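Local coordinates for protein hyaluronidase (Streptomyces koganeiensis, PDB 4UFQ) that probably cleaves hyaluronan as a hyaluronoglucosaminidase, working as an elongated, all-beta trimer of intertwined chains related to phage fibre proteins, at residues Val136-Gly141 against Ala151-Gln156; Val157-Arg162 against Leu166-Val171; Gly193-Tyr196 against Ala201-Trp204. One frame throughout, in Å; residues are numbered along the deposited sequence. Where two conformers were deposited one is given.

The three contacts follow one another along the C-terminal part of an elongated chain, and all are largely buried. Contacts 1 and 2 touch where P153 meets H158, and both reach the mixed sheet of strands 132-137 and 157-160; contact 3, in the hairpin 193-206, touches neither, its nearest atoms about 10 Å from each. Their chemistry differs. Contact 1 joins a turn to a loop chiefly through waters, contact 2 packs side chains against backbone around a bend, and contact 3 is a true antiparallel strand pair with aromatic packing. In contacts 2 and 3 neighbouring subunits continue the strand pairing, and the sheets run on across the interfaces.

Contact 1: residues Val136-Gly141 against Ala151-Gln156; sequences VVKGTG and ATPRAQ
K138 brings CG and CD obliquely against the CG-CD side of the P153 ring, CG standing 3.6 Å from P153 CD. The lysine gets there with CG beside its backbone N (chi1 -47°) and bends at chi2 and chi3, which carry the amine past the proline toward A151. There a water accepts from K138 NZ at 2.8 Å and donates to A151 O at 2.8 Å. NZ is also bound by N122 and by a sulfate ion, probably from the crystallisation liquor. At the other end Q156 NE2 donates to two waters, one held by T140 O at 2.7 Å and the other by G141 O at 2.7 Å. Its OE1 accepts from the backbone N of R162 of the second subunit, which, with the two waters on NE2, helps to set how the amide is turned. Behind these groups, K138-G141 form a type I beta turn closed by G141 N to K138 O at 2.8 Å, just after strand 132-137. The facing loop leads into strand 157-160, and R142 holds P153 O. With one apolar touch and three bridging waters, the turn and loop are joined by solvent-mediated polar links rather than direct bonds.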
ATOM      1  N   VAL B 136      -6.464   8.170  -1.015  1.00 15.13           N
ATOM      2  CA  VAL B 136      -5.444   8.630  -1.950  1.00 16.09           C
ATOM      3  C   VAL B 136      -4.444   9.516  -1.220  1.00 16.21           C
ATOM      4  O   VAL B 136      -4.814  10.330  -0.360  1.00 16.30           O
ATOM      5  CB  VAL B 136      -6.066   9.358  -3.155  1.00 16.43           C
ATOM      6  CG1 VAL B 136      -6.779  10.646  -2.734  1.00 18.65           C
ATOM      7  CG2 VAL B 136      -5.030   9.652  -4.235  1.00 19.52           C
ATOM      8  N   VAL B 137      -3.170   9.310  -1.527  1.00 16.12           N
ATOM      9  CA  VAL B 137      -2.096  10.177  -1.083  1.00 15.99           C
ATOM     10  C   VAL B 137      -1.507  10.767  -2.345  1.00 16.20           C
ATOM     11  O   VAL B 137      -0.941  10.045  -3.173  1.00 17.07           O
ATOM     12  CB  VAL B 137      -1.033   9.437  -0.229  1.00 17.41           C
ATOM     13  CG1 VAL B 137       0.016  10.423   0.288  1.00 18.39           C
ATOM     14  CG2 VAL B 137      -1.640   8.685   0.938  1.00 17.72           C
ATOM     15  N   LYS B 138      -1.693  12.066  -2.539  1.00 19.52           N
ATOM     16  CA  LYS B 138      -1.165  12.754  -3.704  1.00 16.84           C
ATOM     17  C   LYS B 138       0.349  12.897  -3.640  1.00 19.04           C
ATOM     18  O   LYS B 138       0.956  12.775  -2.577  1.00 19.27           O
ATOM     19  CB  LYS B 138      -1.804  14.153  -3.808  1.00 18.95           C
ATOM     20  CG  LYS B 138      -3.354  14.210  -3.639  1.00 17.93           C
ATOM     21  CD  LYS B 138      -4.138  13.423  -4.668  1.00 18.75           C
ATOM     22  CE  LYS B 138      -4.123  14.018  -6.055  1.00 20.27           C
ATOM     23  NZ  LYS B 138      -4.716  13.042  -7.035  1.00 22.34           N
ATOM     24  N   GLY B 139       0.959  13.184  -4.780  1.00 20.45           N
ATOM     25  CA  GLY B 139       2.375  13.516  -4.828  1.00 20.19           C
ATOM     26  C   GLY B 139       2.773  14.634  -3.857  1.00 19.82           C
ATOM     27  O   GLY B 139       3.886  14.652  -3.342  1.00 21.68           O
ATOM     28  N   THR B 140       1.884  15.596  -3.632  1.00 20.93           N
ATOM     29  CA  THR B 140       2.114  16.672  -2.664  1.00 18.00           C
ATOM     30  C   THR B 140       2.117  16.201  -1.212  1.00 19.81           C
ATOM     31  O   THR B 140       2.555  16.930  -0.313  1.00 22.67           O
ATOM     32  CB  THR B 140       0.983  17.706  -2.747  1.00 20.39           C
ATOM     33  OG1 THR B 140      -0.262  17.022  -2.544  1.00 21.22           O
ATOM     34  CG2 THR B 140       0.986  18.417  -4.100  1.00 21.59           C
ATOM     35  N   GLY B 141       1.615  14.994  -0.977  1.00 19.34           N
ATOM     36  CA  GLY B 141       1.457  14.475   0.362  1.00 19.21           C
ATOM     37  C   GLY B 141       0.052  14.656   0.911  1.00 16.67           C
ATOM     38  O   GLY B 141      -0.277  14.076   1.943  1.00 18.45           O
ATOM     39  N   ALA B 151      -9.912  14.495  -7.512  1.00 21.90           N
ATOM     40  CA  ALA B 151      -9.956  15.845  -6.959  1.00 21.10           C
ATOM     41  C   ALA B 151      -8.723  16.130  -6.111  1.00 19.47           C
ATOM     42  O   ALA B 151      -8.095  15.228  -5.576  1.00 21.95           O
ATOM     43  CB  ALA B 151     -11.216  16.049  -6.101  1.00 25.25           C
ATOM     44  N   THR B 152      -8.382  17.406  -5.983  1.00 21.73           N
ATOM     45  CA  THR B 152      -7.316  17.821  -5.087  1.00 19.35           C
ATOM     46  C   THR B 152      -7.847  17.961  -3.653  1.00 20.56           C
ATOM     47  O   THR B 152      -8.803  18.712  -3.419  1.00 21.94           O
ATOM     48  CB  THR B 152      -6.746  19.172  -5.532  1.00 20.41           C
ATOM     49  OG1 THR B 152      -6.326  19.078  -6.895  1.00 28.08           O
ATOM     50  CG2 THR B 152      -5.550  19.560  -4.678  1.00 25.02           C
ATOM     51  N   PRO B 153      -7.231  17.269  -2.682  1.00 19.16           N
ATOM     52  CA  PRO B 153      -7.673  17.458  -1.293  1.00 17.36           C
ATOM     53  C   PRO B 153      -7.520  18.920  -0.869  1.00 18.91           C
ATOM     54  O   PRO B 153      -6.555  19.567  -1.261  1.00 19.51           O
ATOM     55  CB  PRO B 153      -6.731  16.546  -0.500  1.00 17.07           C
ATOM     56  CG  PRO B 153      -6.255  15.521  -1.496  1.00 17.43           C
ATOM     57  CD  PRO B 153      -6.147  16.273  -2.782  1.00 18.15           C
ATOM     58  N   ARG B 154      -8.459  19.427  -0.064  1.00 17.16           N
ATOM     59  CA  ARG B 154      -8.470  20.842   0.318  1.00 18.99           C
ATOM     60  C   ARG B 154      -7.906  21.088   1.724  1.00 18.73           C
ATOM     61  O   ARG B 154      -8.120  22.158   2.329  1.00 18.18           O
ATOM     62  CB  ARG B 154      -9.881  21.438   0.155  1.00 18.19           C
ATOM     63  CG  ARG B 154     -10.405  21.409  -1.276  1.00 18.42           C
ATOM     64  CD  ARG B 154     -11.589  22.345  -1.504  1.00 20.37           C
ATOM     65  NE  ARG B 154     -12.726  22.011  -0.623  1.00 19.71           N
ATOM     66  CZ  ARG B 154     -13.671  21.128  -0.918  1.00 18.31           C
ATOM     67  NH1 ARG B 154     -13.628  20.414  -2.046  1.00 22.28           N
ATOM     68  NH2 ARG B 154     -14.654  20.915  -0.073  1.00 21.81           N
ATOM     69  N   ALA B 155      -7.148  20.120   2.217  1.00 16.65           N
ATOM     70  CA  ALA B 155      -6.406  20.233   3.466  1.00 15.69           C
ATOM     71  C   ALA B 155      -5.331  19.149   3.431  1.00 16.20           C
ATOM     72  O   ALA B 155      -5.326  18.298   2.507  1.00 16.58           O
ATOM     73  CB  ALA B 155      -7.357  20.042   4.679  1.00 14.96           C
ATOM     74  N   GLN B 156      -4.462  19.117   4.440  1.00 15.00           N
ATOM     75  CA  GLN B 156      -3.473  18.046   4.490  1.00 15.32           C
ATOM     76  C   GLN B 156      -4.137  16.666   4.495  1.00 14.74           C
ATOM     77  O   GLN B 156      -3.627  15.735   3.850  1.00 16.23           O
ATOM     78  CB  GLN B 156      -2.531  18.221   5.679  1.00 14.32           C
ATOM     79  CG  GLN B 156      -1.232  17.434   5.493  1.00 15.94           C
ATOM     80  CD  GLN B 156      -0.258  18.053   4.530  1.00 16.10           C
ATOM     81  OE1 GLN B 156      -0.278  19.255   4.252  1.00 17.95           O
ATOM     82  NE2 GLN B 156       0.624  17.222   3.993  1.00 18.70           N
TER
HETATM   83  O   HOH W   1      -7.307  12.617  -5.994  1.00 22.86           O
HETATM   84  O   HOH W   2       3.111  17.725   2.200  1.00 21.72           O
HETATM   85  O   HOH W   3       1.390  14.338   4.014  1.00 18.67           O

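Contact 2: residues Val157-Arg162 against Leu166-Val171; sequences VHIVQR and LAALLV
Q161 OE1 lies 3.2 Å from A168 N and accepts a hydrogen bond from the backbone N of S174 of the second subunit. The other end of the same amide, NE2, donates to A165 O, just ahead of the second segment, and sits 3.2 Å from L166 C. The extended chain, CG anti to the backbone N (chi1 -172°), lays CD alongside the A167 backbone, 3.6 Å from A167 CA. Closer to the main chain, Q161 CB meets A168 CB at 4.0 Å. The two segments carry the ends of the loop joining strands 157-160 and 169-172, which do not pair with each other here; both form parallel pairs with strands of neighbouring subunits, and 157-160 also pairs with 143-145 of its own chain, a beta structure interwoven across the trimer. I159 sets CG2 3.4 Å from A168 O, and the apolar contact of this methyl is with A168 CB at 4.1 Å. Its other branch ends in CD1, which comes only to 4.5 Å from L169 CD1. V157 of the third subunit packs against both I159 and L169.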
ATOM      1  N   VAL B 157      -5.247  16.546   5.225  1.00 15.34           N
ATOM      2  CA  VAL B 157      -6.129  15.377   5.180  1.00 15.91           C
ATOM      3  C   VAL B 157      -7.553  15.891   5.007  1.00 15.50           C
ATOM      4  O   VAL B 157      -7.983  16.780   5.747  1.00 15.42           O
ATOM      5  CB  VAL B 157      -6.036  14.539   6.467  1.00 13.95           C
ATOM      6  CG1 VAL B 157      -7.012  13.368   6.432  1.00 14.55           C
ATOM      7  CG2 VAL B 157      -4.599  14.040   6.633  1.00 14.54           C
ATOM      8  N   HIS B 158      -8.270  15.356   4.023  1.00 14.30           N
ATOM      9  CA  HIS B 158      -9.615  15.796   3.644  1.00 13.92           C
ATOM     10  C   HIS B 158     -10.513  14.561   3.661  1.00 16.14           C
ATOM     11  O   HIS B 158     -10.299  13.636   2.870  1.00 16.33           O
ATOM     12  CB  HIS B 158      -9.550  16.409   2.235  1.00 13.72           C
ATOM     13  CG  HIS B 158     -10.845  16.917   1.664  1.00 15.17           C
ATOM     14  ND1 HIS B 158     -10.871  17.738   0.553  1.00 15.88           N
ATOM     15  CD2 HIS B 158     -12.140  16.706   2.003  1.00 16.45           C
ATOM     16  CE1 HIS B 158     -12.126  18.020   0.243  1.00 17.43           C
ATOM     17  NE2 HIS B 158     -12.917  17.418   1.112  1.00 18.10           N
ATOM     18  N   ILE B 159     -11.489  14.532   4.579  1.00 15.07           N
ATOM     19  CA  ILE B 159     -12.430  13.419   4.744  1.00 13.75           C
ATOM     20  C   ILE B 159     -13.820  13.841   4.394  1.00 15.55           C
ATOM     21  O   ILE B 159     -14.264  14.907   4.844  1.00 15.56           O
ATOM     22  CB  ILE B 159     -12.449  12.899   6.220  1.00 14.37           C
ATOM     23  CG1 ILE B 159     -11.027  12.611   6.719  1.00 16.82           C
ATOM     24  CG2 ILE B 159     -13.352  11.672   6.337  1.00 15.59           C
ATOM     25  CD1 ILE B 159     -10.928  12.334   8.220  1.00 16.46           C
ATOM     26  N   VAL B 160     -14.530  13.020   3.629  1.00 14.80           N
ATOM     27  CA  VAL B 160     -15.935  13.241   3.300  1.00 16.08           C
ATOM     28  C   VAL B 160     -16.784  12.100   3.856  1.00 17.28           C
ATOM     29  O   VAL B 160     -16.539  10.936   3.548  1.00 16.96           O
ATOM     30  CB  VAL B 160     -16.152  13.341   1.784  1.00 16.70           C
ATOM     31  CG1 VAL B 160     -17.609  13.649   1.450  1.00 19.89           C
ATOM     32  CG2 VAL B 160     -15.228  14.403   1.191  1.00 20.17           C
ATOM     33  N   GLN B 161     -17.800  12.446   4.658  1.00 17.03           N
ATOM     34  CA  GLN B 161     -18.790  11.498   5.154  1.00 17.94           C
ATOM     35  C   GLN B 161     -19.620  11.000   3.979  1.00 20.55           C
ATOM     36  O   GLN B 161     -20.298  11.793   3.326  1.00 23.06           O
ATOM     37  CB  GLN B 161     -19.661  12.197   6.205  1.00 18.65           C
ATOM     38  CG  GLN B 161     -20.643  11.331   6.996  1.00 19.00           C
ATOM     39  CD  GLN B 161     -21.302  12.116   8.138  1.00 18.20           C
ATOM     40  OE1 GLN B 161     -20.786  13.145   8.564  1.00 21.32           O
ATOM     41  NE2 GLN B 161     -22.427  11.629   8.624  1.00 23.20           N
ATOM     42  N   ARG B 162     -19.558   9.692   3.702  1.00 18.66           N
ATOM     43  CA  ARG B 162     -20.263   9.086   2.577  1.00 17.85           C
ATOM     44  C   ARG B 162     -21.281   8.039   3.017  1.00 22.00           C
ATOM     45  O   ARG B 162     -21.207   7.515   4.131  1.00 22.94           O
ATOM     46  CB  ARG B 162     -19.267   8.423   1.614  1.00 19.45           C
ATOM     47  CG  ARG B 162     -18.288   9.392   0.976  1.00 18.65           C
ATOM     48  CD  ARG B 162     -18.995  10.241  -0.066  1.00 21.16           C
ATOM     49  NE  ARG B 162     -18.029  11.072  -0.773  1.00 20.76           N
ATOM     50  CZ  ARG B 162     -18.325  11.926  -1.749  1.00 25.69           C
ATOM     51  NH1 ARG B 162     -19.576  12.099  -2.155  1.00 33.41           N
ATOM     52  NH2 ARG B 162     -17.348  12.623  -2.310  1.00 24.01           N
ATOM     53  N   LEU B 166     -22.408   7.729   9.911  1.00 20.01           N
ATOM     54  CA  LEU B 166     -23.060   8.677  10.803  1.00 19.54           C
ATOM     55  C   LEU B 166     -22.140   9.822  11.203  1.00 20.13           C
ATOM     56  O   LEU B 166     -22.588  10.817  11.804  1.00 19.89           O
ATOM     57  CB  LEU B 166     -23.556   7.932  12.041  1.00 21.47           C
ATOM     58  CG  LEU B 166     -24.684   6.927  11.874  1.00 24.66           C
ATOM     59  CD1 LEU B 166     -24.935   6.237  13.211  1.00 28.82           C
ATOM     60  CD2 LEU B 166     -25.944   7.604  11.365  1.00 31.50           C
ATOM     61  N   ALA B 167     -20.852   9.708  10.872  1.00 16.15           N
ATOM     62  CA  ALA B 167     -19.890  10.760  11.102  1.00 16.14           C
ATOM     63  C   ALA B 167     -18.754  10.643  10.085  1.00 16.38           C
ATOM     64  O   ALA B 167     -18.529   9.550   9.542  1.00 16.48           O
ATOM     65  CB  ALA B 167     -19.328  10.664  12.506  1.00 17.80           C
ATOM     66  N   ALA B 168     -18.110  11.756   9.763  1.00 15.69           N
ATOM     67  CA  ALA B 168     -16.885  11.719   8.949  1.00 14.41           C
ATOM     68  C   ALA B 168     -15.717  11.135   9.744  1.00 15.56           C
ATOM     69  O   ALA B 168     -14.816  10.471   9.169  1.00 15.40           O
ATOM     70  CB  ALA B 168     -16.533  13.110   8.494  1.00 16.64           C
ATOM     71  N   LEU B 169     -15.685  11.425  11.049  1.00 14.52           N
ATOM     72  CA  LEU B 169     -14.556  11.073  11.909  1.00 15.17           C
ATOM     73  C   LEU B 169     -15.057  10.674  13.273  1.00 14.83           C
ATOM     74  O   LEU B 169     -15.868  11.410  13.879  1.00 15.65           O
ATOM     75  CB  LEU B 169     -13.600  12.265  12.018  1.00 14.70           C
ATOM     76  CG  LEU B 169     -12.383  12.083  12.915  1.00 14.54           C
ATOM     77  CD1 LEU B 169     -11.494  10.937  12.424  1.00 17.77           C
ATOM     78  CD2 LEU B 169     -11.564  13.362  12.988  1.00 16.29           C
ATOM     79  N   LEU B 170     -14.592   9.518  13.757  1.00 14.12           N
ATOM     80  CA  LEU B 170     -14.771   9.088  15.139  1.00 13.49           C
ATOM     81  C   LEU B 170     -13.402   8.957  15.782  1.00 14.23           C
ATOM     82  O   LEU B 170     -12.532   8.241  15.264  1.00 15.14           O
ATOM     83  CB  LEU B 170     -15.520   7.759  15.230  1.00 14.66           C
ATOM     84  CG  LEU B 170     -15.520   7.027  16.582  1.00 15.22           C
ATOM     85  CD1 LEU B 170     -16.199   7.851  17.704  1.00 17.19           C
ATOM     86  CD2 LEU B 170     -16.211   5.730  16.424  1.00 16.77           C
ATOM     87  N   VAL B 171     -13.234   9.611  16.930  1.00 15.11           N
ATOM     88  CA  VAL B 171     -12.010   9.440  17.717  0.59 15.84           C
ATOM     89  C   VAL B 171     -12.352   8.917  19.083  1.00 14.88           C
ATOM     90  O   VAL B 171     -13.082   9.546  19.849  1.00 16.25           O
ATOM     91  CB  VAL B 171     -11.139  10.718  17.854  0.59 12.18           C
ATOM     92  CG1 VAL B 171     -10.490  11.057  16.511  0.59 13.30           C
ATOM     93  CG2 VAL B 171     -11.931  11.879  18.416  0.59 12.63           C
TER

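Contact 3: residues Gly193-Tyr196 against Ala201-Trp204; sequences GALY and ALLW
Segments 193-196 and 201-204 of the beta hairpin of strands 193-198 and 201-206 run antiparallel at 175°, their axes 4.9 Å apart; strand 211-215 continues the sheet beyond 201-206. Y196 and L203 form a hydrogen-bonded pair, with Y196 N giving to L203 O at 3.0 Å and L203 N giving to Y196 O at 2.8 Å. The second bond is the straighter at the carbonyl, the donor lying almost on the line of the C=O, whereas Y196 N is tilted 22° from the plane of its acceptor. L195 and W204 make the adjoining non-hydrogen-bonded pair. On the face carrying Y196 and L203, the tyrosine takes chi1 61°, its CG between the backbone N and the carbonyl carbon, which swings the ring across the neighbouring strand. L203 CB then sits over one ring face in a CH-pi contact, 3.9 Å from the centroid, and L203 CD2 reaches the hydroxyl end. On the face of L195 and W204, L195 CD1 touches L202 CD1 at 3.7 Å, while L195 CB comes at the edge of the indole, in its plane. I177 packs on both leucines. The third subunit pairs with G193-L195 in antiparallel fashion, and its G200 O accepts from W204 NE1. W204, with CG anti to the backbone N, swings its six-membered ring back over the start of strand 193-198, where the lack of a side chain at G193 lets the indole lie close: G193 CA stands 3.3 Å from W204 CH2.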
ATOM      1  N   GLY B 193     -16.843  26.158   9.360  1.00 13.99           N
ATOM      2  CA  GLY B 193     -15.846  27.053   9.925  1.00 15.73           C
ATOM      3  C   GLY B 193     -14.508  26.417  10.149  1.00 13.59           C
ATOM      4  O   GLY B 193     -14.217  25.307   9.646  1.00 12.99           O
ATOM      5  N   ALA B 194     -13.649  27.133  10.865  1.00 14.05           N
ATOM      6  CA  ALA B 194     -12.289  26.704  11.145  1.00 13.41           C
ATOM      7  C   ALA B 194     -12.036  26.728  12.638  1.00 15.59           C
ATOM      8  O   ALA B 194     -12.170  27.769  13.290  1.00 14.04           O
ATOM      9  CB  ALA B 194     -11.302  27.627  10.421  1.00 16.54           C
ATOM     10  N   LEU B 195     -11.619  25.581  13.171  1.00 13.64           N
ATOM     11  CA  LEU B 195     -11.321  25.401  14.579  1.00 13.11           C
ATOM     12  C   LEU B 195      -9.815  25.413  14.698  1.00 15.41           C
ATOM     13  O   LEU B 195      -9.124  24.716  13.936  1.00 14.91           O
ATOM     14  CB  LEU B 195     -11.873  24.054  15.055  1.00 13.97           C
ATOM     15  CG  LEU B 195     -11.767  23.725  16.546  1.00 15.25           C
ATOM     16  CD1 LEU B 195     -12.667  24.631  17.397  1.00 14.96           C
ATOM     17  CD2 LEU B 195     -12.109  22.256  16.803  1.00 17.63           C
ATOM     18  N   TYR B 196      -9.257  26.238  15.576  1.00 12.86           N
ATOM     19  CA  TYR B 196      -7.811  26.310  15.708  1.00 13.46           C
ATOM     20  C   TYR B 196      -7.414  26.726  17.089  1.00 15.47           C
ATOM     21  O   TYR B 196      -8.228  27.283  17.837  1.00 14.82           O
ATOM     22  CB  TYR B 196      -7.207  27.271  14.660  1.00 14.04           C
ATOM     23  CG  TYR B 196      -7.667  28.713  14.739  1.00 13.63           C
ATOM     24  CD1 TYR B 196      -8.906  29.095  14.226  1.00 14.88           C
ATOM     25  CD2 TYR B 196      -6.876  29.673  15.313  1.00 15.67           C
ATOM     26  CE1 TYR B 196      -9.328  30.427  14.272  1.00 14.85           C
ATOM     27  CE2 TYR B 196      -7.284  31.005  15.362  1.00 14.13           C
ATOM     28  CZ  TYR B 196      -8.516  31.363  14.851  1.00 16.88           C
ATOM     29  OH  TYR B 196      -8.932  32.669  14.897  1.00 16.38           O
ATOM     30  N   ALA B 201      -5.255  28.816  23.543  1.00 14.17           N
ATOM     31  CA  ALA B 201      -6.724  28.904  23.603  1.00 14.39           C
ATOM     32  C   ALA B 201      -7.334  28.216  22.389  1.00 13.65           C
ATOM     33  O   ALA B 201      -6.654  28.039  21.363  1.00 14.80           O
ATOM     34  CB  ALA B 201      -7.140  30.355  23.642  1.00 15.34           C
ATOM     35  N   LEU B 202      -8.609  27.842  22.488  1.00 13.08           N
ATOM     36  CA  LEU B 202      -9.346  27.228  21.392  1.00 14.81           C
ATOM     37  C   LEU B 202     -10.289  28.266  20.785  1.00 14.69           C
ATOM     38  O   LEU B 202     -11.053  28.927  21.521  1.00 14.29           O
ATOM     39  CB  LEU B 202     -10.131  26.015  21.920  1.00 14.44           C
ATOM     40  CG  LEU B 202     -10.891  25.224  20.854  1.00 14.52           C
ATOM     41  CD1 LEU B 202      -9.938  24.517  19.894  1.00 16.41           C
ATOM     42  CD2 LEU B 202     -11.829  24.218  21.559  1.00 16.57           C
ATOM     43  N   LEU B 203     -10.220  28.436  19.459  1.00 12.75           N
ATOM     44  CA  LEU B 203     -10.974  29.460  18.734  1.00 12.30           C
ATOM     45  C   LEU B 203     -11.758  28.857  17.589  1.00 15.07           C
ATOM     46  O   LEU B 203     -11.342  27.836  17.029  1.00 13.91           O
ATOM     47  CB  LEU B 203     -10.035  30.536  18.169  1.00 15.28           C
ATOM     48  CG  LEU B 203      -9.487  31.603  19.127  1.00 15.36           C
ATOM     49  CD1 LEU B 203      -8.523  31.036  20.124  1.00 16.70           C
ATOM     50  CD2 LEU B 203      -8.825  32.758  18.368  1.00 16.48           C
ATOM     51  N   TRP B 204     -12.861  29.495  17.202  1.00 13.68           N
ATOM     52  CA  TRP B 204     -13.616  29.155  15.993  1.00 13.97           C
ATOM     53  C   TRP B 204     -13.828  30.397  15.167  1.00 17.34           C
ATOM     54  O   TRP B 204     -14.289  31.437  15.669  1.00 15.15           O
ATOM     55  CB  TRP B 204     -15.003  28.632  16.352  1.00 14.91           C
ATOM     56  CG  TRP B 204     -15.995  28.328  15.224  1.00 14.88           C
ATOM     57  CD1 TRP B 204     -17.106  29.050  14.889  1.00 15.77           C
ATOM     58  CD2 TRP B 204     -16.015  27.159  14.388  1.00 13.80           C
ATOM     59  NE1 TRP B 204     -17.798  28.417  13.898  1.00 15.05           N
ATOM     60  CE2 TRP B 204     -17.150  27.253  13.568  1.00 13.44           C
ATOM     61  CE3 TRP B 204     -15.168  26.064  14.241  1.00 14.16           C
ATOM     62  CZ2 TRP B 204     -17.483  26.268  12.644  1.00 14.62           C
ATOM     63  CZ3 TRP B 204     -15.495  25.096  13.322  1.00 13.14           C
ATOM     64  CH2 TRP B 204     -16.621  25.218  12.517  1.00 15.37           C
TER